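PDB 2HAZ: neural cell adhesion molecule 1 from Homo sapiens, which mediates cell adhesion and carries N-glycans whose polysialylation depends on a helix in its first fibronectin type III repeat. Local coordinates for residues F26-A31 / L38-E43; V68-L73 / Y79-A84. All blocks are in the same frame, centred on the assembly; numbering follows the deposited sequence.

From the N terminus, the chain runs through strands 11-17 and 22-27 before contact 1 (26-31 with 38-43) closes the loop that crosses from the three-stranded sheet to the four-stranded one. After strands 39-46 and 53-58 and helix 59-65, it returns to the first sheet as strand 67-70, and contact 2 (68-73 with 79-84) closes the following passage, back to the four-stranded sheet at strand 78-87. The two loops follow one another without nesting. Their ends meet in space: strands 22-27 and 67-70 share one sheet and strands 39-46 and 78-87 the other. Phe26 packs on Leu83 between the sheets, and Glu43 forms a salt bridge with Arg82. Together they join both halves of the sandwich.

Contact 1: residues F26-A31 / L38-E43; sequences FDEPEA and LKYKAE. With NA (sodium ion), chain B.
Phe26 and Tyr40 form a T-shaped (edge-to-face) aromatic pair across the two sheets of the fibronectin type III sandwich, between the end of strand 22-27 and the early part of strand 39-46. The Phe26 edge is directed at a face of Tyr40, with ring centroids 4.8 Å apart and planes at 61°, tilted well away from perpendicular. Phe26 CE1 makes the closest touch, 3.5 Å from Tyr40 CZ, so it lies over the hydroxyl-bearing rim and not the middle of the ring. With chi1 at 79°, Phe26 CG stands over its own backbone, flanked by N and C, and the ring turns its CE1 edge to the tyrosine.

The phenol end is also fenced by the chain just beyond the strand. Pro29 CD comes to 3.5 Å from Tyr40 OH at the ring's edge, near its plane, and the aliphatic part of Glu28 adds CG at 3.5 Å from the same Tyr40 OH. No hydrogen bond links the two segments; they meet by van der Waals contact, aromatic at Phe26 and aliphatic carbon against the phenol oxygen at Glu28 and Pro29. Putting an alanine in place of Tyr40 would probably open a gap between the sheets, leaving the Phe26 edge without its aromatic face, and would take from Pro29 CD the phenol edge it rests against.

Asp27, whose CB points away from strand 39-46, grips a sodium ion with both carboxylate oxygens, OD1 and OD2, at 2.3 and 2.4 Å respectively; Asp13 also binds this ion. Helix 59-65 packs against the aromatic pair through Ala62, which touches both Phe26 and Tyr40, while Ala59 also meets Tyr40. From strand 78-87, Leu83 packs on Phe26 and Ala85 on Pro29 and Tyr40.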
loop_
_atom_site.group_PDB
_atom_site.type_symbol
_atom_site.label_atom_id
_atom_site.label_comp_id
_atom_site.label_asym_id
_atom_site.label_seq_id
_atom_site.Cartn_x
_atom_site.Cartn_y
_atom_site.Cartn_z
ATOM N N PHE A 26 1.108 3.934 6.815
ATOM C CA PHE A 26 0.013 2.986 6.979
ATOM C C PHE A 26 0.010 2.298 8.354
ATOM O O PHE A 26 1.050 2.238 9.029
ATOM C CB PHE A 26 0.062 1.926 5.867
ATOM C CG PHE A 26 1.088 0.838 6.103
ATOM C CD1 PHE A 26 0.716 -0.395 6.657
ATOM C CD2 PHE A 26 2.418 1.043 5.788
ATOM C CE1 PHE A 26 1.665 -1.388 6.876
ATOM C CE2 PHE A 26 3.359 0.050 5.995
ATOM C CZ PHE A 26 2.984 -1.160 6.551
ATOM N N ASP A 27 -1.166 1.772 8.720
ATOM C CA ASP A 27 -1.360 0.917 9.907
ATOM C C ASP A 27 -1.482 -0.526 9.484
ATOM O O ASP A 27 -2.155 -0.823 8.498
ATOM C CB ASP A 27 -2.691 1.211 10.593
ATOM C CG ASP A 27 -2.808 2.605 11.054
ATOM O OD1 ASP A 27 -1.790 3.167 11.512
ATOM O OD2 ASP A 27 -3.935 3.150 10.966
ATOM N N GLU A 28 -0.870 -1.416 10.257
ATOM C CA GLU A 28 -1.078 -2.858 10.105
ATOM C C GLU A 28 -2.566 -3.225 10.200
ATOM O O GLU A 28 -3.335 -2.510 10.854
ATOM C CB GLU A 28 -0.298 -3.616 11.180
ATOM C CG GLU A 28 1.211 -3.502 11.071
ATOM C CD GLU A 28 1.767 -2.248 11.750
ATOM O OE1 GLU A 28 0.974 -1.403 12.227
ATOM O OE2 GLU A 28 3.007 -2.107 11.817
ATOM N N PRO A 29 -2.975 -4.336 9.543
ATOM C CA PRO A 29 -4.329 -4.883 9.690
ATOM C C PRO A 29 -4.719 -5.099 11.163
ATOM O O PRO A 29 -3.859 -5.432 11.977
ATOM C CB PRO A 29 -4.224 -6.245 8.979
ATOM C CG PRO A 29 -3.192 -6.033 7.928
ATOM C CD PRO A 29 -2.170 -5.129 8.585
ATOM N N GLU A 30 -5.988 -4.886 11.507
ATOM C CA GLU A 30 -6.456 -5.188 12.865
ATOM C C GLU A 30 -6.340 -6.691 13.110
ATOM O O GLU A 30 -5.905 -7.138 14.178
ATOM C CB GLU A 30 -7.900 -4.727 13.073
ATOM C CG GLU A 30 -8.083 -3.220 13.083
ATOM C CD GLU A 30 -7.715 -2.578 14.413
ATOM O OE1 GLU A 30 -6.800 -1.725 14.418
ATOM O OE2 GLU A 30 -8.346 -2.915 15.448
ATOM N N ALA A 31 -6.714 -7.467 12.096
ATOM C CA ALA A 31 -6.624 -8.916 12.160
ATOM C C ALA A 31 -5.670 -9.453 11.103
ATOM O O ALA A 31 -5.769 -9.112 9.922
ATOM C CB ALA A 31 -7.998 -9.542 12.000
ATOM N N LEU A 38 3.021 -11.593 5.827
ATOM C CA LEU A 38 4.276 -11.960 5.169
ATOM C C LEU A 38 4.859 -10.847 4.293
ATOM O O LEU A 38 6.072 -10.643 4.241
ATOM C CB LEU A 38 4.068 -13.195 4.299
ATOM C CG LEU A 38 3.526 -14.517 4.850
ATOM C CD1 LEU A 38 3.432 -15.527 3.720
ATOM C CD2 LEU A 38 4.427 -15.017 5.944
ATOM N N LYS A 39 3.976 -10.171 3.564
ATOM C CA LYS A 39 4.355 -9.099 2.650
ATOM C C LYS A 39 3.217 -8.109 2.587
ATOM O O LYS A 39 2.083 -8.427 2.963
ATOM C CB LYS A 39 4.584 -9.641 1.232
ATOM C CG LYS A 39 5.824 -10.485 1.039
ATOM C CD LYS A 39 6.068 -10.725 -0.444
ATOM C CE LYS A 39 7.239 -11.680 -0.711
ATOM N NZ LYS A 39 8.473 -11.352 0.062
ATOM N N TYR A 40 3.527 -6.912 2.094
ATOM C CA TYR A 40 2.502 -5.970 1.660
ATOM C C TYR A 40 2.533 -5.762 0.160
ATOM O O TYR A 40 3.590 -5.816 -0.476
ATOM C CB TYR A 40 2.618 -4.628 2.389
ATOM C CG TYR A 40 2.228 -4.714 3.849
ATOM C CD1 TYR A 40 0.910 -4.528 4.257
ATOM C CD2 TYR A 40 3.189 -4.984 4.817
ATOM C CE1 TYR A 40 0.555 -4.623 5.614
ATOM C CE2 TYR A 40 2.847 -5.077 6.174
ATOM C CZ TYR A 40 1.536 -4.890 6.556
ATOM O OH TYR A 40 1.213 -4.981 7.883
ATOM N N LYS A 41 1.367 -5.511 -0.410
ATOM C CA LYS A 41 1.293 -5.122 -1.811
ATOM C C LYS A 41 0.732 -3.708 -1.896
ATOM O O LYS A 41 -0.352 -3.429 -1.384
ATOM C CB LYS A 41 0.418 -6.102 -2.593
ATOM C CG LYS A 41 0.428 -5.892 -4.108
ATOM C CD LYS A 41 -0.614 -6.808 -4.732
ATOM C CE LYS A 41 -0.532 -6.873 -6.221
ATOM N NZ LYS A 41 -1.643 -7.764 -6.715
ATOM N N ALA A 42 1.491 -2.816 -2.523
ATOM C CA ALA A 42 0.967 -1.510 -2.902
ATOM C C ALA A 42 0.559 -1.526 -4.362
ATOM O O ALA A 42 1.309 -1.998 -5.209
ATOM C CB ALA A 42 2.005 -0.413 -2.680
ATOM N N GLU A 43 -0.635 -1.016 -4.632
ATOM C CA GLU A 43 -1.125 -0.759 -5.981
ATOM C C GLU A 43 -1.411 0.735 -6.137
ATOM O O GLU A 43 -2.049 1.349 -5.260
ATOM C CB GLU A 43 -2.400 -1.563 -6.240
ATOM C CG GLU A 43 -2.250 -3.056 -5.980
ATOM C CD GLU A 43 -3.532 -3.813 -6.233
ATOM O OE1 GLU A 43 -4.348 -3.943 -5.288
ATOM O OE2 GLU A 43 -3.724 -4.272 -7.387
HETATM NA NA NA B . -3.003 5.084 12.004
#

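Contact 2: residues V68-L73 / Y79-A84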
loop_
_atom_site.group_PDB
_atom_site.type_symbol
_atom_site.label_atom_id
_atom_site.label_comp_id
_atom_site.label_asym_id
_atom_site.label_seq_id
_atom_site.Cartn_x
_atom_site.Cartn_y
_atom_site.Cartn_z
ATOM N N VAL A 68 5.703 2.316 3.218
ATOM C CA VAL A 68 6.243 1.761 1.994
ATOM C C VAL A 68 6.465 2.911 0.994
ATOM O O VAL A 68 5.703 3.903 0.976
ATOM C CB VAL A 68 5.360 0.624 1.401
ATOM C CG1 VAL A 68 5.298 -0.559 2.357
ATOM C CG2 VAL A 68 3.953 1.121 1.038
ATOM N N THR A 69 7.509 2.779 0.184
ATOM C CA THR A 69 7.878 3.805 -0.782
ATOM C C THR A 69 7.518 3.371 -2.175
ATOM O O THR A 69 8.035 2.372 -2.680
ATOM C CB THR A 69 9.392 4.117 -0.788
ATOM O OG1 THR A 69 9.831 4.439 0.531
ATOM C CG2 THR A 69 9.679 5.304 -1.719
ATOM N N ILE A 70 6.655 4.149 -2.806
ATOM C CA ILE A 70 6.313 3.898 -4.185
ATOM C C ILE A 70 7.204 4.755 -5.082
ATOM O O ILE A 70 7.627 5.877 -4.714
ATOM C CB ILE A 70 4.787 4.061 -4.461
ATOM C CG1 ILE A 70 4.306 5.477 -4.147
ATOM C CG2 ILE A 70 3.966 3.015 -3.651
ATOM C CD1 ILE A 70 2.777 5.656 -4.219
ATOM N N VAL A 71 7.509 4.204 -6.249
ATOM C CA VAL A 71 8.514 4.754 -7.163
ATOM C C VAL A 71 7.987 4.881 -8.590
ATOM O O VAL A 71 6.867 4.465 -8.897
ATOM C CB VAL A 71 9.795 3.854 -7.218
ATOM C CG1 VAL A 71 10.509 3.813 -5.877
ATOM C CG2 VAL A 71 9.436 2.448 -7.692
ATOM N N GLY A 72 8.808 5.466 -9.456
ATOM C CA GLY A 72 8.504 5.552 -10.879
ATOM C C GLY A 72 7.285 6.380 -11.222
ATOM O O GLY A 72 6.629 6.135 -12.251
ATOM N N LEU A 73 6.997 7.368 -10.378
ATOM C CA LEU A 73 5.869 8.258 -10.572
ATOM C C LEU A 73 6.283 9.421 -11.468
ATOM O O LEU A 73 7.476 9.725 -11.619
ATOM C CB LEU A 73 5.345 8.790 -9.237
ATOM C CG LEU A 73 5.016 7.770 -8.133
ATOM C CD1 LEU A 73 4.743 8.497 -6.833
ATOM C CD2 LEU A 73 3.823 6.902 -8.552
ATOM N N TYR A 79 -2.442 10.687 -8.056
ATOM C CA TYR A 79 -2.531 9.212 -8.017
ATOM C C TYR A 79 -3.504 8.735 -6.929
ATOM O O TYR A 79 -3.709 9.421 -5.927
ATOM C CB TYR A 79 -1.159 8.554 -7.736
ATOM C CG TYR A 79 -0.151 8.673 -8.850
ATOM C CD1 TYR A 79 0.038 7.630 -9.755
ATOM C CD2 TYR A 79 0.606 9.842 -9.008
ATOM C CE1 TYR A 79 0.939 7.745 -10.796
ATOM C CE2 TYR A 79 1.515 9.961 -10.034
ATOM C CZ TYR A 79 1.677 8.910 -10.927
ATOM O OH TYR A 79 2.587 9.016 -11.940
ATOM N N ALA A 80 -4.063 7.544 -7.127
ATOM C CA ALA A 80 -4.715 6.753 -6.060
ATOM C C ALA A 80 -3.779 5.625 -5.684
ATOM O O ALA A 80 -3.191 5.005 -6.579
ATOM C CB ALA A 80 -6.063 6.170 -6.551
ATOM N N VAL A 81 -3.650 5.376 -4.375
ATOM C CA VAL A 81 -2.894 4.232 -3.848
ATOM C C VAL A 81 -3.736 3.458 -2.822
ATOM O O VAL A 81 -4.565 4.027 -2.110
ATOM C CB VAL A 81 -1.520 4.660 -3.268
ATOM C CG1 VAL A 81 -1.653 5.568 -2.063
ATOM C CG2 VAL A 81 -0.638 3.451 -2.941
ATOM N N ARG A 82 -3.545 2.146 -2.818
ATOM C CA ARG A 82 -4.145 1.255 -1.828
ATOM C C ARG A 82 -3.125 0.165 -1.463
ATOM O O ARG A 82 -2.157 -0.065 -2.208
ATOM C CB ARG A 82 -5.444 0.666 -2.393
ATOM C CG ARG A 82 -5.257 -0.217 -3.621
ATOM C CD ARG A 82 -6.539 -0.309 -4.454
ATOM N NE ARG A 82 -6.507 -1.528 -5.254
ATOM C CZ ARG A 82 -7.497 -1.988 -6.018
ATOM N NH1 ARG A 82 -8.657 -1.351 -6.108
ATOM N NH2 ARG A 82 -7.312 -3.110 -6.695
ATOM N N LEU A 83 -3.345 -0.464 -0.308
ATOM C CA LEU A 83 -2.464 -1.471 0.273
ATOM C C LEU A 83 -3.252 -2.691 0.681
ATOM O O LEU A 83 -4.360 -2.572 1.194
ATOM C CB LEU A 83 -1.819 -0.954 1.551
ATOM C CG LEU A 83 -0.642 0.009 1.551
ATOM C CD1 LEU A 83 -0.238 0.155 3.003
ATOM C CD2 LEU A 83 0.530 -0.528 0.734
ATOM N N ALA A 84 -2.627 -3.847 0.505
ATOM C CA ALA A 84 -3.135 -5.132 0.996
ATOM C C ALA A 84 -1.994 -5.893 1.659
ATOM O O ALA A 84 -0.836 -5.766 1.248
ATOM C CB ALA A 84 -3.710 -5.939 -0.143
#
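Leu73 and Tyr79 meet because each has its CG anti to its own carbonyl carbon (chi1 -52° and -69°), which sends the leucine branch and the phenol into the same space between the sheets. Leu73 CD2 sits over one face of the tyrosine ring, 3.8 Å from the ring centroid and 16° off the normal, a CH-pi contact. The phenol oxygen reaches the leucine backbone, Tyr79 OH lying 3.6 Å from Leu73 CA, and the hydroxyl is hydrogen-bonded to the backbone N of Lys74.

Two further pairs carry the packing along the strands. Ile70 CD1 reaches Val81 CG2 more loosely, at 4.3 Å. Beyond it, Val68 CG2 and Leu83 CD2 pass alongside one another, running in opposing senses, at 3.8 Å. All six residues are buried, and Phe100 adds to the core by touching both Ile70 and Val81.

The bond from Tyr79 OH back to the backbone of Lys74, five residues earlier, is a tyrosine corner, characteristic of Greek-key beta sandwiches; here it pins the crossing from strand 67-70 to strand 78-87 of the fibronectin type III fold.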